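Side-chain contacts in protein NRD1 (Saccharomyces cerevisiae, PDB 3CLJ), which binds the phosphorylated C-terminal domain of RNA polymerase II through the helical domain described here, as part of the Nrd1-Nab3-Sen1 termination complex: residues 41-46 against 94-99; 63-68 against 125-130. One frame throughout, in Å; residues are numbered along the deposited sequence.

Both contacts join near-parallel helices of one CTD-interacting domain and both are largely buried, their centres about 14 Å apart. Contact 1 sets helix 39-52 beside helix 90-111 through apolar packing, with no hydrogen bond between the segments. Contact 2 sets helix 58-77 beside helix 114-130 with a buried aspartate-tryptophan hydrogen bond and a small apolar patch. No helix is shared, yet the two meet: Ile-46 packs on Ile-64, Ile-65 and Ile-68, and Leu-97 on Ile-65, which makes helix 58-77 a neighbour of both partners in contact 1.

Contact 1 (41-46 against 94-99); sequences KIISLI and INTLGE
Ile-43 reaches from helix 39-52 onto Thr-96 and Leu-97 of helix 90-111. Its CG2 methyl presses on the methyl of Thr-96, with Ile-43 CG2 and Thr-96 CG2 only 3.5 Å apart, tighter than usual for two carbons, and it also borders Leu-97. The end of the longer branch goes to the leucine: Ile-43 CD1 lies 3.8 Å from Leu-97 CD1 and 3.9 Å from Leu-97 CG, the two side chains meeting at about a right angle. In Ile-43 CG1 lies anti to the carbonyl carbon and CG2 anti to the backbone N (chi1 -67°), which puts CG2 against Thr-96; chi2 of -72° then turns CD1 to Leu-97. In the all-helical CID fold this packing joins two helices that are not consecutive in the chain and run nearly parallel, the short segments crossing at -21° with axes 10.1 Å apart. Ile-46 adds a looser touch, its CD1 coming within 4.4 Å of Leu-97 CD2; its side chain also faces helix 58-77. Leu-97 is covered further by Ile-47 and Phe-133. Thr-96 sits at the margin of the patch and shows both of its characters: CG2 faces the isoleucine, while OG1 is hydrogen-bonded to the carbonyl oxygen of His-92, one turn back in its own helix.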
loop_
_atom_site.group_PDB
_atom_site.type_symbol
_atom_site.label_atom_id
_atom_site.label_comp_id
_atom_site.label_asym_id
_atom_site.label_seq_id
_atom_site.Cartn_x
_atom_site.Cartn_y
_atom_site.Cartn_z
ATOM N N LYS A 41 -0.321 14.027 1.647
ATOM C CA LYS A 41 1.024 13.876 1.113
ATOM C C LYS A 41 1.776 12.590 1.566
ATOM O O LYS A 41 2.788 12.224 0.950
ATOM C CB LYS A 41 1.848 15.186 1.252
ATOM C CG LYS A 41 2.385 15.540 2.625
ATOM C CD LYS A 41 3.117 16.915 2.560
ATOM C CE LYS A 41 3.531 17.369 3.991
ATOM N NZ LYS A 41 4.264 18.694 4.171
ATOM N N ILE A 42 1.296 11.933 2.629
ATOM C CA ILE A 42 1.780 10.597 3.009
ATOM C C ILE A 42 1.303 9.584 1.947
ATOM O O ILE A 42 2.099 8.743 1.464
ATOM C CB ILE A 42 1.277 10.170 4.426
ATOM C CG1 ILE A 42 1.999 11.006 5.538
ATOM C CG2 ILE A 42 1.328 8.591 4.594
ATOM C CD1 ILE A 42 1.167 11.260 6.822
ATOM N N ILE A 43 0.036 9.709 1.575
ATOM C CA ILE A 43 -0.643 8.796 0.662
ATOM C C ILE A 43 -0.081 8.927 -0.776
ATOM O O ILE A 43 0.271 7.899 -1.390
ATOM C CB ILE A 43 -2.213 8.955 0.780
ATOM C CG1 ILE A 43 -2.701 8.476 2.186
ATOM C CG2 ILE A 43 -2.974 8.265 -0.389
ATOM C CD1 ILE A 43 -2.659 6.964 2.388
ATOM N N SER A 44 0.059 10.157 -1.258
ATOM C CA SER A 44 0.659 10.412 -2.589
ATOM C C SER A 44 2.075 9.835 -2.665
ATOM O O SER A 44 2.409 9.097 -3.612
ATOM C CB SER A 44 0.576 11.900 -3.018
ATOM O OG SER A 44 1.622 12.676 -2.454
ATOM N N LEU A 45 2.873 10.054 -1.625
ATOM C CA LEU A 45 4.204 9.468 -1.614
ATOM C C LEU A 45 4.267 7.942 -1.674
ATOM O O LEU A 45 5.076 7.396 -2.435
ATOM C CB LEU A 45 5.099 10.047 -0.512
ATOM C CG LEU A 45 6.583 9.608 -0.516
ATOM C CD1 LEU A 45 7.320 9.942 -1.867
ATOM C CD2 LEU A 45 7.380 10.230 0.692
ATOM N N ILE A 46 3.417 7.248 -0.902
ATOM C CA ILE A 46 3.459 5.796 -0.871
ATOM C C ILE A 46 2.877 5.207 -2.157
ATOM O O ILE A 46 3.293 4.149 -2.582
ATOM C CB ILE A 46 2.871 5.176 0.467
ATOM C CG1 ILE A 46 1.327 5.212 0.531
ATOM C CG2 ILE A 46 3.599 5.796 1.717
ATOM C CD1 ILE A 46 0.699 4.521 1.777
ATOM N N ILE A 94 -8.035 6.400 2.458
ATOM C CA ILE A 94 -8.465 5.085 1.951
ATOM C C ILE A 94 -9.161 5.221 0.596
ATOM O O ILE A 94 -9.049 4.336 -0.239
ATOM C CB ILE A 94 -9.407 4.351 2.970
ATOM C CG1 ILE A 94 -8.614 3.927 4.220
ATOM C CG2 ILE A 94 -10.028 3.089 2.354
ATOM C CD1 ILE A 94 -9.544 3.663 5.421
ATOM N N ASN A 95 -9.864 6.330 0.391
ATOM C CA ASN A 95 -10.513 6.593 -0.885
ATOM C C ASN A 95 -9.513 6.831 -1.969
ATOM O O ASN A 95 -9.656 6.262 -3.029
ATOM C CB ASN A 95 -11.525 7.759 -0.785
ATOM C CG ASN A 95 -12.872 7.292 -0.272
ATOM O OD1 ASN A 95 -13.198 6.089 -0.387
ATOM N ND2 ASN A 95 -13.665 8.219 0.323
ATOM N N THR A 96 -8.467 7.600 -1.659
ATOM C CA THR A 96 -7.357 7.882 -2.591
ATOM C C THR A 96 -6.631 6.599 -3.025
ATOM O O THR A 96 -6.365 6.405 -4.202
ATOM C CB THR A 96 -6.357 8.873 -1.967
ATOM O OG1 THR A 96 -7.061 10.067 -1.631
ATOM C CG2 THR A 96 -5.190 9.250 -2.911
ATOM N N LEU A 97 -6.315 5.750 -2.053
ATOM C CA LEU A 97 -5.671 4.502 -2.298
ATOM C C LEU A 97 -6.572 3.631 -3.144
ATOM O O LEU A 97 -6.110 3.080 -4.146
ATOM C CB LEU A 97 -5.315 3.793 -0.993
ATOM C CG LEU A 97 -4.186 4.349 -0.144
ATOM C CD1 LEU A 97 -4.224 3.737 1.279
ATOM C CD2 LEU A 97 -2.816 4.141 -0.849
ATOM N N GLY A 98 -7.834 3.484 -2.725
ATOM C CA GLY A 98 -8.806 2.728 -3.511
ATOM C C GLY A 98 -8.912 3.197 -4.968
ATOM O O GLY A 98 -9.079 2.343 -5.883
ATOM N N GLU A 99 -8.829 4.517 -5.225
ATOM C CA GLU A 99 -8.887 4.976 -6.617
ATOM C C GLU A 99 -7.689 4.564 -7.509
ATOM O O GLU A 99 -7.829 4.518 -8.708
ATOM C CB GLU A 99 -9.247 6.468 -6.726
ATOM C CG GLU A 99 -10.693 6.818 -6.253
ATOM C CD GLU A 99 -11.792 5.967 -6.918
ATOM O OE1 GLU A 99 -12.058 6.160 -8.130
ATOM O OE2 GLU A 99 -12.382 5.094 -6.225
#

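Contact 2 (63-68 against 125-130); sequences YIIDSI and DIWDRS
Trp-127 points the N-H edge of its indole at Asp-66, joining helix 114-130 to helix 58-77 within the all-helical CID fold. Trp-127 NE1 donates to Asp-66 OD1 at 2.7 Å, with an N-H...O angle of 151°. The oxygen lies almost in the indole plane but is met on its anti side, by a donor tilted out of the carboxylate plane, and the two flat groups are turned 26° against each other. Asp-66 holds CG anti to its backbone N (chi1 178°), which carries OD1 across to the ring; the same oxygen forms a salt bridge with Arg-70, a second partner likely to help keep the buried carboxylate charged. On the packed side, Asp-66 CB meets the ring edge in its plane, 3.7 Å from Trp-127 NE1, and Ile-65 CG2 comes obliquely to within 4.3 Å of Trp-127 CH2. Phe-133 packs edge-to-face with the indole, and Ile-101 and Leu-105 also touch it. A leucine in place of Trp-127 would probably leave Asp-66 OD1 without its indole donor and open a gap beside Ile-65. The other flank is looser: Ile-126, partly exposed, touches Asp-66 through CG2 alone, and on the exposed part of helix 114-130 Arg-129 pairs with Asp-128. Nearby, the Ile-126 carbonyl oxygen accepts from both Ser-130 N and Ser-130 OG, the hydroxyl lying 2.9 Å away and above the carbonyl plane.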
loop_
_atom_site.group_PDB
_atom_site.type_symbol
_atom_site.label_atom_id
_atom_site.label_comp_id
_atom_site.label_asym_id
_atom_site.label_seq_id
_atom_site.Cartn_x
_atom_site.Cartn_y
_atom_site.Cartn_z
ATOM N N TYR A 63 2.941 -3.948 0.738
ATOM C CA TYR A 63 3.017 -4.142 2.216
ATOM C C TYR A 63 2.918 -2.786 2.935
ATOM O O TYR A 63 2.263 -2.648 3.982
ATOM C CB TYR A 63 4.295 -4.857 2.639
ATOM C CG TYR A 63 4.342 -6.360 2.319
ATOM C CD1 TYR A 63 3.183 -7.075 1.947
ATOM C CD2 TYR A 63 5.542 -7.058 2.426
ATOM C CE1 TYR A 63 3.238 -8.469 1.689
ATOM C CE2 TYR A 63 5.625 -8.417 2.167
ATOM C CZ TYR A 63 4.474 -9.123 1.814
ATOM O OH TYR A 63 4.587 -10.467 1.586
ATOM N N ILE A 64 3.566 -1.767 2.379
ATOM C CA ILE A 64 3.498 -0.446 2.991
ATOM C C ILE A 64 2.047 0.089 2.952
ATOM O O ILE A 64 1.520 0.601 3.953
ATOM C CB ILE A 64 4.451 0.572 2.285
ATOM C CG1 ILE A 64 5.924 0.327 2.646
ATOM C CG2 ILE A 64 4.130 2.029 2.722
ATOM C CD1 ILE A 64 6.958 1.028 1.626
ATOM N N ILE A 65 1.404 -0.036 1.792
ATOM C CA ILE A 65 -0.026 0.273 1.628
ATOM C C ILE A 65 -0.986 -0.586 2.479
ATOM O O ILE A 65 -2.008 -0.076 3.004
ATOM C CB ILE A 65 -0.409 0.256 0.085
ATOM C CG1 ILE A 65 0.280 1.420 -0.620
ATOM C CG2 ILE A 65 -1.961 0.213 -0.128
ATOM C CD1 ILE A 65 0.398 1.240 -2.155
ATOM N N ASP A 66 -0.705 -1.890 2.593
ATOM C CA ASP A 66 -1.427 -2.755 3.492
ATOM C C ASP A 66 -1.389 -2.261 4.913
ATOM O O ASP A 66 -2.387 -2.256 5.595
ATOM C CB ASP A 66 -0.835 -4.203 3.467
ATOM C CG ASP A 66 -1.532 -5.122 4.422
ATOM O OD1 ASP A 66 -2.754 -5.344 4.282
ATOM O OD2 ASP A 66 -0.893 -5.646 5.359
ATOM N N SER A 67 -0.203 -1.928 5.375
ATOM C CA SER A 67 -0.015 -1.560 6.768
ATOM C C SER A 67 -0.723 -0.226 7.114
ATOM O O SER A 67 -1.472 -0.147 8.077
ATOM C CB SER A 67 1.485 -1.444 7.065
ATOM O OG SER A 67 1.681 -1.239 8.455
ATOM N N ILE A 68 -0.469 0.797 6.312
ATOM C CA ILE A 68 -1.051 2.084 6.519
ATOM C C ILE A 68 -2.562 2.014 6.183
ATOM O O ILE A 68 -3.411 2.487 6.960
ATOM C CB ILE A 68 -0.277 3.163 5.697
ATOM C CG1 ILE A 68 1.076 3.445 6.374
ATOM C CG2 ILE A 68 -1.138 4.486 5.546
ATOM C CD1 ILE A 68 2.024 4.392 5.514
ATOM N N ASP A 125 -6.247 -11.524 -0.479
ATOM C CA ASP A 125 -7.191 -12.296 0.344
ATOM C C ASP A 125 -7.445 -11.657 1.704
ATOM O O ASP A 125 -8.584 -11.591 2.187
ATOM C CB ASP A 125 -6.717 -13.747 0.483
ATOM C CG ASP A 125 -6.904 -14.538 -0.812
ATOM O OD1 ASP A 125 -7.643 -14.043 -1.703
ATOM O OD2 ASP A 125 -6.327 -15.654 -0.949
ATOM N N ILE A 126 -6.376 -11.164 2.314
ATOM C CA ILE A 126 -6.457 -10.346 3.534
ATOM C C ILE A 126 -7.239 -9.044 3.279
ATOM O O ILE A 126 -8.117 -8.698 4.068
ATOM C CB ILE A 126 -5.015 -10.092 4.081
ATOM C CG1 ILE A 126 -4.464 -11.375 4.740
ATOM C CG2 ILE A 126 -4.923 -8.873 5.013
ATOM C CD1 ILE A 126 -2.985 -11.425 4.533
ATOM N N TRP A 127 -6.983 -8.347 2.175
ATOM C CA TRP A 127 -7.783 -7.142 1.864
ATOM C C TRP A 127 -9.275 -7.460 1.751
ATOM O O TRP A 127 -10.137 -6.734 2.263
ATOM C CB TRP A 127 -7.249 -6.496 0.573
ATOM C CG TRP A 127 -5.875 -5.894 0.809
ATOM C CD1 TRP A 127 -5.196 -5.854 2.036
ATOM C CD2 TRP A 127 -5.009 -5.252 -0.136
ATOM N NE1 TRP A 127 -4.009 -5.215 1.902
ATOM C CE2 TRP A 127 -3.856 -4.810 0.592
ATOM C CE3 TRP A 127 -5.104 -4.948 -1.501
ATOM C CZ2 TRP A 127 -2.832 -4.096 0.002
ATOM C CZ3 TRP A 127 -4.063 -4.264 -2.090
ATOM C CH2 TRP A 127 -2.934 -3.845 -1.344
ATOM N N ASP A 128 -9.567 -8.548 1.045
ATOM C CA ASP A 128 -10.927 -9.065 0.879
ATOM C C ASP A 128 -11.547 -9.361 2.251
ATOM O O ASP A 128 -12.640 -8.903 2.568
ATOM C CB ASP A 128 -10.874 -10.344 0.015
ATOM C CG ASP A 128 -12.246 -10.900 -0.321
ATOM O OD1 ASP A 128 -12.946 -10.342 -1.211
ATOM O OD2 ASP A 128 -12.627 -11.900 0.291
ATOM N N ARG A 129 -10.856 -10.117 3.087
ATOM C CA ARG A 129 -11.466 -10.425 4.395
ATOM C C ARG A 129 -11.649 -9.197 5.320
ATOM O O ARG A 129 -12.614 -9.145 6.066
ATOM C CB ARG A 129 -10.805 -11.619 5.072
ATOM C CG ARG A 129 -11.718 -12.853 5.074
ATOM C CD ARG A 129 -11.336 -13.958 4.067
ATOM N NE ARG A 129 -11.157 -13.490 2.680
ATOM C CZ ARG A 129 -10.865 -14.286 1.646
ATOM N NH1 ARG A 129 -10.723 -15.608 1.811
ATOM N NH2 ARG A 129 -10.730 -13.764 0.435
ATOM N N SER A 130 -10.789 -8.176 5.159
ATOM C CA SER A 130 -10.818 -6.908 5.941
ATOM C C SER A 130 -11.831 -5.858 5.529
ATOM O O SER A 130 -12.200 -4.998 6.355
ATOM C CB SER A 130 -9.445 -6.218 5.878
ATOM O OG SER A 130 -8.479 -7.061 6.491
#